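Local coordinates for protein pentafunctional AROM polypeptide (PDB 5SWV) that probably catalyses two steps of the shikimate pathway, dehydration of 3-dehydroquinate and reduction of 3-dehydroshikimate to shikimate, at residues 63-68 and 76-81; 100-105 and 127-132; 480-485 and 497-502. All blocks are in the same frame, centred on the assembly; numbering follows the deposited sequence.

Contact 1: residues 63-68 and 76-81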
loop_
_atom_site.group_PDB
_atom_site.type_symbol
_atom_site.label_atom_id
_atom_site.label_comp_id
_atom_site.label_asym_id
_atom_site.label_seq_id
_atom_site.Cartn_x
_atom_site.Cartn_y
_atom_site.Cartn_z
ATOM N N GLU A 63 -2.940 15.628 -16.929
ATOM C CA GLU A 63 -2.705 14.336 -17.613
ATOM C C GLU A 63 -1.705 13.511 -16.825
ATOM O O GLU A 63 -1.901 12.316 -16.630
ATOM C CB GLU A 63 -2.211 14.524 -19.050
ATOM C CG GLU A 63 -3.336 14.651 -20.080
ATOM C CD GLU A 63 -3.093 15.707 -21.171
ATOM O OE1 GLU A 63 -4.107 16.180 -21.769
ATOM O OE2 GLU A 63 -1.911 16.071 -21.427
ATOM N N GLN A 64 -0.661 14.176 -16.334
ATOM C CA GLN A 64 0.365 13.536 -15.528
ATOM C C GLN A 64 -0.187 12.968 -14.226
ATOM O O GLN A 64 0.052 11.809 -13.913
ATOM C CB GLN A 64 1.482 14.526 -15.223
ATOM C CG GLN A 64 2.254 14.966 -16.449
ATOM C CD GLN A 64 3.282 13.951 -16.851
ATOM O OE1 GLN A 64 4.355 13.888 -16.251
ATOM N NE2 GLN A 64 2.979 13.146 -17.857
ATOM N N ILE A 65 -0.935 13.776 -13.483
ATOM C CA ILE A 65 -1.490 13.342 -12.201
ATOM C C ILE A 65 -2.433 12.156 -12.359
ATOM O O ILE A 65 -2.401 11.227 -11.545
ATOM C CB ILE A 65 -2.229 14.489 -11.459
ATOM C CG1 ILE A 65 -1.257 15.626 -11.084
ATOM C CG2 ILE A 65 -2.935 13.982 -10.189
ATOM C CD1 ILE A 65 -0.007 15.198 -10.350
ATOM N N SER A 66 -3.281 12.184 -13.382
ATOM C CA SER A 66 -4.206 11.062 -13.601
ATOM C C SER A 66 -3.452 9.825 -14.083
ATOM O O SER A 66 -3.753 8.722 -13.637
ATOM C CB SER A 66 -5.394 11.425 -14.518
ATOM O OG SER A 66 -4.983 12.181 -15.629
ATOM N N LEU A 67 -2.458 10.008 -14.952
ATOM C CA LEU A 67 -1.614 8.896 -15.412
ATOM C C LEU A 67 -1.006 8.130 -14.232
ATOM O O LEU A 67 -0.912 6.899 -14.264
ATOM C CB LEU A 67 -0.511 9.404 -16.357
ATOM C CG LEU A 67 0.413 8.390 -17.043
ATOM C CD1 LEU A 67 -0.363 7.413 -17.916
ATOM C CD2 LEU A 67 1.461 9.106 -17.881
ATOM N N LEU A 68 -0.628 8.857 -13.186
ATOM C CA LEU A 68 -0.073 8.253 -11.979
ATOM C C LEU A 68 -1.160 7.541 -11.168
ATOM O O LEU A 68 -0.974 6.394 -10.725
ATOM C CB LEU A 68 0.620 9.327 -11.133
ATOM C CG LEU A 68 1.093 8.945 -9.737
ATOM C CD1 LEU A 68 2.195 7.912 -9.834
ATOM C CD2 LEU A 68 1.543 10.176 -8.970
ATOM N N ILE A 76 -1.760 11.194 -2.830
ATOM C CA ILE A 76 -0.835 12.049 -3.557
ATOM C C ILE A 76 -0.721 13.408 -2.899
ATOM O O ILE A 76 -1.710 13.981 -2.433
ATOM C CB ILE A 76 -1.248 12.156 -5.036
ATOM C CG1 ILE A 76 -0.992 10.807 -5.713
ATOM C CG2 ILE A 76 -0.473 13.247 -5.770
ATOM C CD1 ILE A 76 -1.698 10.633 -7.036
ATOM N N ILE A 77 0.512 13.896 -2.854
ATOM C CA ILE A 77 0.812 15.215 -2.375
ATOM C C ILE A 77 1.252 15.977 -3.608
ATOM O O ILE A 77 2.096 15.505 -4.365
ATOM C CB ILE A 77 1.919 15.164 -1.314
ATOM C CG1 ILE A 77 1.465 14.343 -0.105
ATOM C CG2 ILE A 77 2.299 16.556 -0.871
ATOM C CD1 ILE A 77 2.603 13.722 0.668
ATOM N N PHE A 78 0.661 17.144 -3.811
ATOM C CA PHE A 78 0.891 17.974 -4.990
ATOM C C PHE A 78 1.734 19.164 -4.542
ATOM O O PHE A 78 1.240 20.062 -3.853
ATOM C CB PHE A 78 -0.466 18.414 -5.539
ATOM C CG PHE A 78 -0.408 19.206 -6.816
ATOM C CD1 PHE A 78 -0.255 20.585 -6.790
ATOM C CD2 PHE A 78 -0.587 18.581 -8.043
ATOM C CE1 PHE A 78 -0.233 21.320 -7.978
ATOM C CE2 PHE A 78 -0.580 19.300 -9.224
ATOM C CZ PHE A 78 -0.400 20.673 -9.202
ATOM N N THR A 79 3.006 19.163 -4.920
ATOM C CA THR A 79 3.954 20.119 -4.372
ATOM C C THR A 79 4.621 20.926 -5.446
ATOM O O THR A 79 5.360 20.392 -6.270
ATOM C CB THR A 79 5.006 19.420 -3.508
ATOM O OG1 THR A 79 4.349 18.838 -2.391
ATOM C CG2 THR A 79 6.020 20.404 -2.948
ATOM N N ILE A 80 4.330 22.222 -5.426
ATOM C CA ILE A 80 5.072 23.211 -6.190
ATOM C C ILE A 80 6.023 23.901 -5.240
ATOM O O ILE A 80 5.596 24.706 -4.409
ATOM C CB ILE A 80 4.168 24.296 -6.783
ATOM C CG1 ILE A 80 3.160 23.700 -7.751
ATOM C CG2 ILE A 80 5.019 25.353 -7.492
ATOM C CD1 ILE A 80 2.118 24.718 -8.181
ATOM N N ARG A 81 7.302 23.571 -5.391
ATOM C CA ARG A 81 8.399 24.082 -4.570
ATOM C C ARG A 81 9.169 25.097 -5.401
ATOM O O ARG A 81 9.602 24.800 -6.519
ATOM C CB ARG A 81 9.309 22.927 -4.184
ATOM C CG ARG A 81 10.477 23.294 -3.284
ATOM C CD ARG A 81 10.066 23.670 -1.874
ATOM N NE ARG A 81 9.318 22.603 -1.205
ATOM C CZ ARG A 81 8.059 22.676 -0.761
ATOM N NH1 ARG A 81 7.337 23.790 -0.859
ATOM N NH2 ARG A 81 7.521 21.609 -0.171
#
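I65 and L68 of the helix meet F78 and I76 of the strand in two apolar pairs. All four residues are buried. No hydrogen bond passes between the segments.

The first pair is aliphatic on aromatic. I65 CD1 lies at the edge of the F78 ring, near its plane, and is 4.1 Å from F78 CD2. I65 CG1 stands 4.2 Å from F78 CE2, so the ethyl branch of I65 runs past the ring edge. The two side chains cross at about a right angle. In F78, CG is anti to the backbone N (chi1 -176°), which carries the ring to the helix although its CB does not itself point there.

The second pair is aliphatic on aliphatic. L68 and I76 reach toward each other, tip to tip. L68 CD2 is 3.8 Å from I76 CD1 and 4.2 Å from I76 CG1. The extended ethyl branch of I76 (chi2 164°) supplies this touching methyl.

Strand 38-42, helix 58-69 and strand 76-79 form a beta-alpha-beta unit of the type I dehydroquinase TIM barrel. The contact packs the helix of this unit on its second strand. V41 of neighbouring strand 38-42 touches both I65 and L68. The backbone of strand 76-79 pairs with I39 and V41 on that strand and with F111 and D113 of strand 111-115 on the other side. F78 also packs on A104 of helix 94-106, the next helix in the chain.

Contact 2: residues 100-105 and 127-132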
loop_
_atom_site.group_PDB
_atom_site.type_symbol
_atom_site.label_atom_id
_atom_site.label_comp_id
_atom_site.label_asym_id
_atom_site.label_seq_id
_atom_site.Cartn_x
_atom_site.Cartn_y
_atom_site.Cartn_z
ATOM N N LEU A 100 -2.550 26.391 -10.666
ATOM C CA LEU A 100 -2.205 24.966 -10.649
ATOM C C LEU A 100 -2.719 24.267 -9.399
ATOM O O LEU A 100 -3.253 23.160 -9.483
ATOM C CB LEU A 100 -0.693 24.734 -10.809
ATOM C CG LEU A 100 -0.147 24.781 -12.253
ATOM C CD1 LEU A 100 1.360 25.056 -12.285
ATOM C CD2 LEU A 100 -0.469 23.502 -13.017
ATOM N N MET A 101 -2.575 24.913 -8.252
ATOM C CA MET A 101 -2.991 24.297 -6.996
ATOM C C MET A 101 -4.513 24.156 -6.916
ATOM O O MET A 101 -5.019 23.147 -6.438
ATOM C CB MET A 101 -2.420 25.071 -5.791
ATOM C CG MET A 101 -0.911 24.900 -5.632
ATOM S SD MET A 101 -0.187 25.789 -4.235
ATOM C CE MET A 101 -0.037 27.456 -4.857
ATOM N N LEU A 102 -5.235 25.157 -7.407
ATOM C CA LEU A 102 -6.693 25.080 -7.501
ATOM C C LEU A 102 -7.150 23.909 -8.344
ATOM O O LEU A 102 -8.105 23.210 -7.999
ATOM C CB LEU A 102 -7.254 26.358 -8.101
ATOM C CG LEU A 102 -7.252 27.575 -7.179
ATOM C CD1 LEU A 102 -7.659 28.841 -7.931
ATOM C CD2 LEU A 102 -8.142 27.359 -5.962
ATOM N N SER A 103 -6.473 23.713 -9.465
ATOM C CA SER A 103 -6.773 22.592 -10.350
ATOM C C SER A 103 -6.583 21.231 -9.661
ATOM O O SER A 103 -7.404 20.310 -9.825
ATOM C CB SER A 103 -5.916 22.685 -11.605
ATOM O OG SER A 103 -5.841 21.438 -12.240
ATOM N N ALA A 104 -5.509 21.126 -8.885
ATOM C CA ALA A 104 -5.184 19.913 -8.157
ATOM C C ALA A 104 -6.252 19.526 -7.148
ATOM O O ALA A 104 -6.518 18.335 -6.933
ATOM C CB ALA A 104 -3.853 20.075 -7.453
ATOM N N MET A 105 -6.845 20.531 -6.523
ATOM C CA MET A 105 -7.908 20.308 -5.554
ATOM C C MET A 105 -9.182 19.902 -6.299
ATOM O O MET A 105 -9.916 19.028 -5.841
ATOM C CB MET A 105 -8.096 21.544 -4.652
ATOM C CG MET A 105 -6.850 21.806 -3.801
ATOM S SD MET A 105 -6.691 23.293 -2.778
ATOM C CE MET A 105 -7.657 24.502 -3.662
ATOM N N TYR A 127 -7.291 28.091 0.419
ATOM C CA TYR A 127 -8.010 27.550 1.585
ATOM C C TYR A 127 -9.521 27.495 1.329
ATOM O O TYR A 127 -10.139 26.451 1.514
ATOM C CB TYR A 127 -7.694 28.371 2.846
ATOM C CG TYR A 127 -8.522 27.993 4.045
ATOM C CD1 TYR A 127 -8.228 26.852 4.780
ATOM C CD2 TYR A 127 -9.608 28.776 4.446
ATOM C CE1 TYR A 127 -8.987 26.499 5.878
ATOM C CE2 TYR A 127 -10.372 28.427 5.548
ATOM C CZ TYR A 127 -10.052 27.286 6.252
ATOM O OH TYR A 127 -10.797 26.919 7.335
ATOM N N GLN A 128 -10.099 28.598 0.858
ATOM C CA GLN A 128 -11.533 28.640 0.548
ATOM C C GLN A 128 -11.967 27.542 -0.446
ATOM O O GLN A 128 -13.081 27.068 -0.356
ATOM C CB GLN A 128 -11.972 30.031 0.047
ATOM C CG GLN A 128 -11.824 31.188 1.045
ATOM C CD GLN A 128 -12.534 30.975 2.390
ATOM O OE1 GLN A 128 -13.576 30.338 2.469
ATOM N NE2 GLN A 128 -11.963 31.524 3.452
ATOM N N HIS A 129 -11.089 27.112 -1.354
ATOM C CA HIS A 129 -11.445 26.105 -2.359
ATOM C C HIS A 129 -10.950 24.699 -2.057
ATOM O O HIS A 129 -11.028 23.835 -2.914
ATOM C CB HIS A 129 -10.942 26.548 -3.730
ATOM C CG HIS A 129 -11.593 27.801 -4.226
ATOM N ND1 HIS A 129 -11.344 29.041 -3.670
ATOM C CD2 HIS A 129 -12.501 28.003 -5.212
ATOM C CE1 HIS A 129 -12.071 29.952 -4.292
ATOM N NE2 HIS A 129 -12.781 29.349 -5.233
ATOM N N LYS A 130 -10.487 24.437 -0.841
ATOM C CA LYS A 130 -9.797 23.180 -0.591
ATOM C C LYS A 130 -10.658 21.948 -0.762
ATOM O O LYS A 130 -10.172 20.951 -1.284
ATOM C CB LYS A 130 -9.099 23.171 0.766
ATOM C CG LYS A 130 -9.989 23.080 1.991
ATOM C CD LYS A 130 -9.229 23.619 3.201
ATOM C CE LYS A 130 -9.672 23.038 4.536
ATOM N NZ LYS A 130 -8.480 23.026 5.451
ATOM N N GLY A 131 -11.926 22.008 -0.357
ATOM C CA GLY A 131 -12.792 20.817 -0.373
ATOM C C GLY A 131 -12.263 19.740 0.564
ATOM O O GLY A 131 -12.022 20.008 1.735
ATOM N N TYR A 132 -12.037 18.541 0.043
ATOM C CA TYR A 132 -11.491 17.439 0.847
ATOM C C TYR A 132 -9.976 17.404 0.924
ATOM O O TYR A 132 -9.415 16.794 1.843
ATOM C CB TYR A 132 -12.021 16.098 0.341
ATOM C CG TYR A 132 -13.508 15.990 0.552
ATOM C CD1 TYR A 132 -14.057 16.163 1.837
ATOM C CD2 TYR A 132 -14.383 15.751 -0.523
ATOM C CE1 TYR A 132 -15.421 16.087 2.048
ATOM C CE2 TYR A 132 -15.756 15.670 -0.317
ATOM C CZ TYR A 132 -16.266 15.836 0.972
ATOM O OH TYR A 132 -17.619 15.758 1.220
HETATM O O HOH W 1 -10.470 18.674 -3.221
#
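L102 and M105 project from helix 94-106 onto H129 and K130, where helix 120-128 has just ended. H129 is the first residue to leave helical backbone angles.

L102 has CG anti to its carbonyl carbon (chi1 -74°) and an extended second torsion. Its CB does not aim at the other segment, but the end of the side chain reaches it. L102 CD2 sits 3.7 Å from H129 CB and 3.9 Å from H129 CG. The methyl thus meets the root of the imidazole, at an oblique approach to the ring. H129 ND1 is hydrogen-bonded to I125 O, in the last turn of helix 120-128.

M105 points at the other segment and is straight as far as SD. It then bends at chi3 (-29°), and this turns the terminal methyl along the H129 backbone. M105 CE lies 3.5 Å from H129 O and 3.9 Å from H129 CB. M105 SD is 3.8 Å from K130 CA. M105 therefore packs mainly on backbone. The CB of K130 points away from helix 94-106; its NZ forms a salt bridge with D166.

One water links the backbones. It donates to M105 O at 2.7 Å and to K130 O at 3.0 Å. No direct hydrogen bond joins the segments.

M105 also touches V112 of strand 111-115, and L102 touches L126 of helix 120-128. The contact joins two successive helices of the outer layer of the barrel near their C-terminal ends, an arrangement typical of the alpha/beta TIM barrel of type I dehydroquinases.

Contact 3: residues 480-485 and 497-502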
loop_
_atom_site.group_PDB
_atom_site.type_symbol
_atom_site.label_atom_id
_atom_site.label_comp_id
_atom_site.label_asym_id
_atom_site.label_seq_id
_atom_site.Cartn_x
_atom_site.Cartn_y
_atom_site.Cartn_z
ATOM N N LYS A 480 0.850 -26.597 -7.809
ATOM C CA LYS A 480 1.293 -27.985 -7.769
ATOM C C LYS A 480 0.500 -28.815 -8.792
ATOM O O LYS A 480 -0.546 -29.379 -8.442
ATOM C CB LYS A 480 1.106 -28.525 -6.339
ATOM C CG LYS A 480 1.488 -29.990 -6.105
ATOM C CD LYS A 480 2.982 -30.241 -6.268
ATOM C CE LYS A 480 3.323 -31.699 -6.012
ATOM N NZ LYS A 480 4.787 -31.867 -5.855
ATOM N N PRO A 481 0.979 -28.885 -10.058
ATOM C CA PRO A 481 2.170 -28.232 -10.640
ATOM C C PRO A 481 2.137 -26.698 -10.677
ATOM O O PRO A 481 1.105 -26.094 -10.405
ATOM C CB PRO A 481 2.228 -28.800 -12.073
ATOM C CG PRO A 481 0.895 -29.433 -12.328
ATOM C CD PRO A 481 0.387 -29.868 -10.992
ATOM N N LEU A 482 3.279 -26.093 -11.011
ATOM C CA LEU A 482 3.401 -24.631 -11.142
ATOM C C LEU A 482 2.537 -24.118 -12.296
ATOM O O LEU A 482 1.710 -23.224 -12.089
ATOM C CB LEU A 482 4.866 -24.206 -11.360
ATOM C CG LEU A 482 5.836 -24.339 -10.174
ATOM C CD1 LEU A 482 7.307 -24.312 -10.601
ATOM C CD2 LEU A 482 5.537 -23.250 -9.151
ATOM N N HIS A 483 2.754 -24.677 -13.498
ATOM C CA HIS A 483 1.855 -24.492 -14.660
ATOM C C HIS A 483 0.772 -25.582 -14.614
ATOM O O HIS A 483 1.084 -26.770 -14.742
ATOM C CB HIS A 483 2.606 -24.620 -16.000
ATOM C CG HIS A 483 3.650 -23.568 -16.243
ATOM N ND1 HIS A 483 4.982 -23.757 -15.934
ATOM C CD2 HIS A 483 3.568 -22.343 -16.817
ATOM C CE1 HIS A 483 5.670 -22.683 -16.282
ATOM N NE2 HIS A 483 4.836 -21.812 -16.820
ATOM N N THR A 484 -0.491 -25.182 -14.424
ATOM C CA THR A 484 -1.599 -26.139 -14.223
ATOM C C THR A 484 -2.302 -26.483 -15.530
ATOM O O THR A 484 -2.153 -25.765 -16.523
ATOM C CB THR A 484 -2.684 -25.622 -13.230
ATOM O OG1 THR A 484 -3.469 -24.590 -13.836
ATOM C CG2 THR A 484 -2.064 -25.098 -11.945
ATOM N N PRO A 485 -3.077 -27.585 -15.530
ATOM C CA PRO A 485 -3.983 -27.908 -16.631
ATOM C C PRO A 485 -4.848 -26.736 -17.118
ATOM O O PRO A 485 -4.810 -26.404 -18.305
ATOM C CB PRO A 485 -4.859 -29.018 -16.037
ATOM C CG PRO A 485 -3.966 -29.719 -15.073
ATOM C CD PRO A 485 -2.935 -28.727 -14.600
ATOM N N CYS A 497 -2.464 -14.648 -17.408
ATOM C CA CYS A 497 -2.539 -15.694 -16.371
ATOM C C CYS A 497 -1.627 -15.446 -15.184
ATOM O O CYS A 497 -0.507 -14.975 -15.351
ATOM C CB CYS A 497 -2.184 -17.049 -16.959
ATOM S SG CYS A 497 -3.380 -17.609 -18.175
ATOM N N CYS A 498 -2.126 -15.798 -13.998
ATOM C CA CYS A 498 -1.385 -15.740 -12.744
ATOM C C CYS A 498 -1.485 -17.062 -12.022
ATOM O O CYS A 498 -2.494 -17.756 -12.139
ATOM C CB CYS A 498 -1.967 -14.675 -11.843
ATOM S SG CYS A 498 -2.039 -13.067 -12.617
ATOM N N ASN A 499 -0.454 -17.390 -11.249
ATOM C CA ASN A 499 -0.393 -18.666 -10.546
ATOM C C ASN A 499 -0.504 -18.500 -9.047
ATOM O O ASN A 499 -0.408 -17.387 -8.531
ATOM C CB ASN A 499 0.861 -19.469 -10.946
ATOM C CG ASN A 499 2.169 -18.900 -10.398
ATOM O OD1 ASN A 499 2.250 -17.792 -9.848
ATOM N ND2 ASN A 499 3.218 -19.687 -10.559
ATOM N N GLY A 500 -0.695 -19.624 -8.363
ATOM C CA GLY A 500 -0.957 -19.638 -6.930
ATOM C C GLY A 500 0.233 -19.261 -6.083
ATOM O O GLY A 500 0.091 -18.861 -4.938
ATOM N N LEU A 501 1.418 -19.397 -6.644
ATOM C CA LEU A 501 2.616 -18.957 -5.954
ATOM C C LEU A 501 2.640 -17.432 -5.835
ATOM O O LEU A 501 2.963 -16.890 -4.776
ATOM C CB LEU A 501 3.851 -19.488 -6.678
ATOM C CG LEU A 501 5.186 -19.415 -5.930
ATOM C CD1 LEU A 501 5.051 -19.880 -4.474
ATOM C CD2 LEU A 501 6.242 -20.227 -6.688
ATOM N N GLU A 502 2.258 -16.744 -6.908
ATOM C CA GLU A 502 2.104 -15.306 -6.828
ATOM C C GLU A 502 1.158 -14.915 -5.692
ATOM O O GLU A 502 1.488 -14.051 -4.890
ATOM C CB GLU A 502 1.628 -14.712 -8.149
ATOM C CG GLU A 502 1.162 -13.273 -7.993
ATOM C CD GLU A 502 1.107 -12.511 -9.277
ATOM O OE1 GLU A 502 1.277 -13.126 -10.346
ATOM O OE2 GLU A 502 0.879 -11.288 -9.194
#
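L482 has CG anti to its carbonyl carbon (chi1 -71°), and this lets the end of its side chain come close to L501. In N499, CG falls between the backbone N and the carbonyl carbon (chi1 72°), and the amide folds back over the start of its helix.

The two leucines touch by single methyls, L482 CD2 to L501 CD2 at 4.0 Å, and their side chains cross obliquely. L482 O faces N499 CB at 4.0 Å and N499 ND2 at 4.1 Å. These are packing distances, and no hydrogen bond is made.

The amide oxygen of N499 works within its own segment. N499 is the N-cap of helix 500-516, and its OD1 accepts from E502 N at 3.1 Å. The donor lies above the carbonyl plane. T484 is likewise the N-cap of helix 485-492, with OG1 bonded to M487 N and D476.

The contact lies at the edge strand 496-498 of a parallel six-stranded sheet, consistent with the Rossmann-like nucleotide-binding domain of shikimate dehydrogenases. N499 also touches M487 and Y526. Across the segments the chemistry is weak: one methyl pair and van der Waals contact of L482 O with N499. With no hydrogen bond or charge pair between them, the segments meet here by packing alone, while the N499 oxygen serves its own helix.

How the contacts relate
Contact 1 is core, contact 2 is partly buried, and contact 3 is on the surface. Contacts 1 and 2 belong to the same barrel and touch each other. Strand 76-79 leads on to helix 94-106, and I80 packs on L100 and M101. Contact 1 joins helix to strand by hydrocarbon alone. Contact 2 joins helix to helix end and adds a bridging water. Contact 3 belongs to another domain, with its centre about 37 Å from that of contact 1 and about 47 Å from that of contact 2. There the packing is sparse, and the polar capping by N499 and T484 serves their own helices and does not bridge the segments.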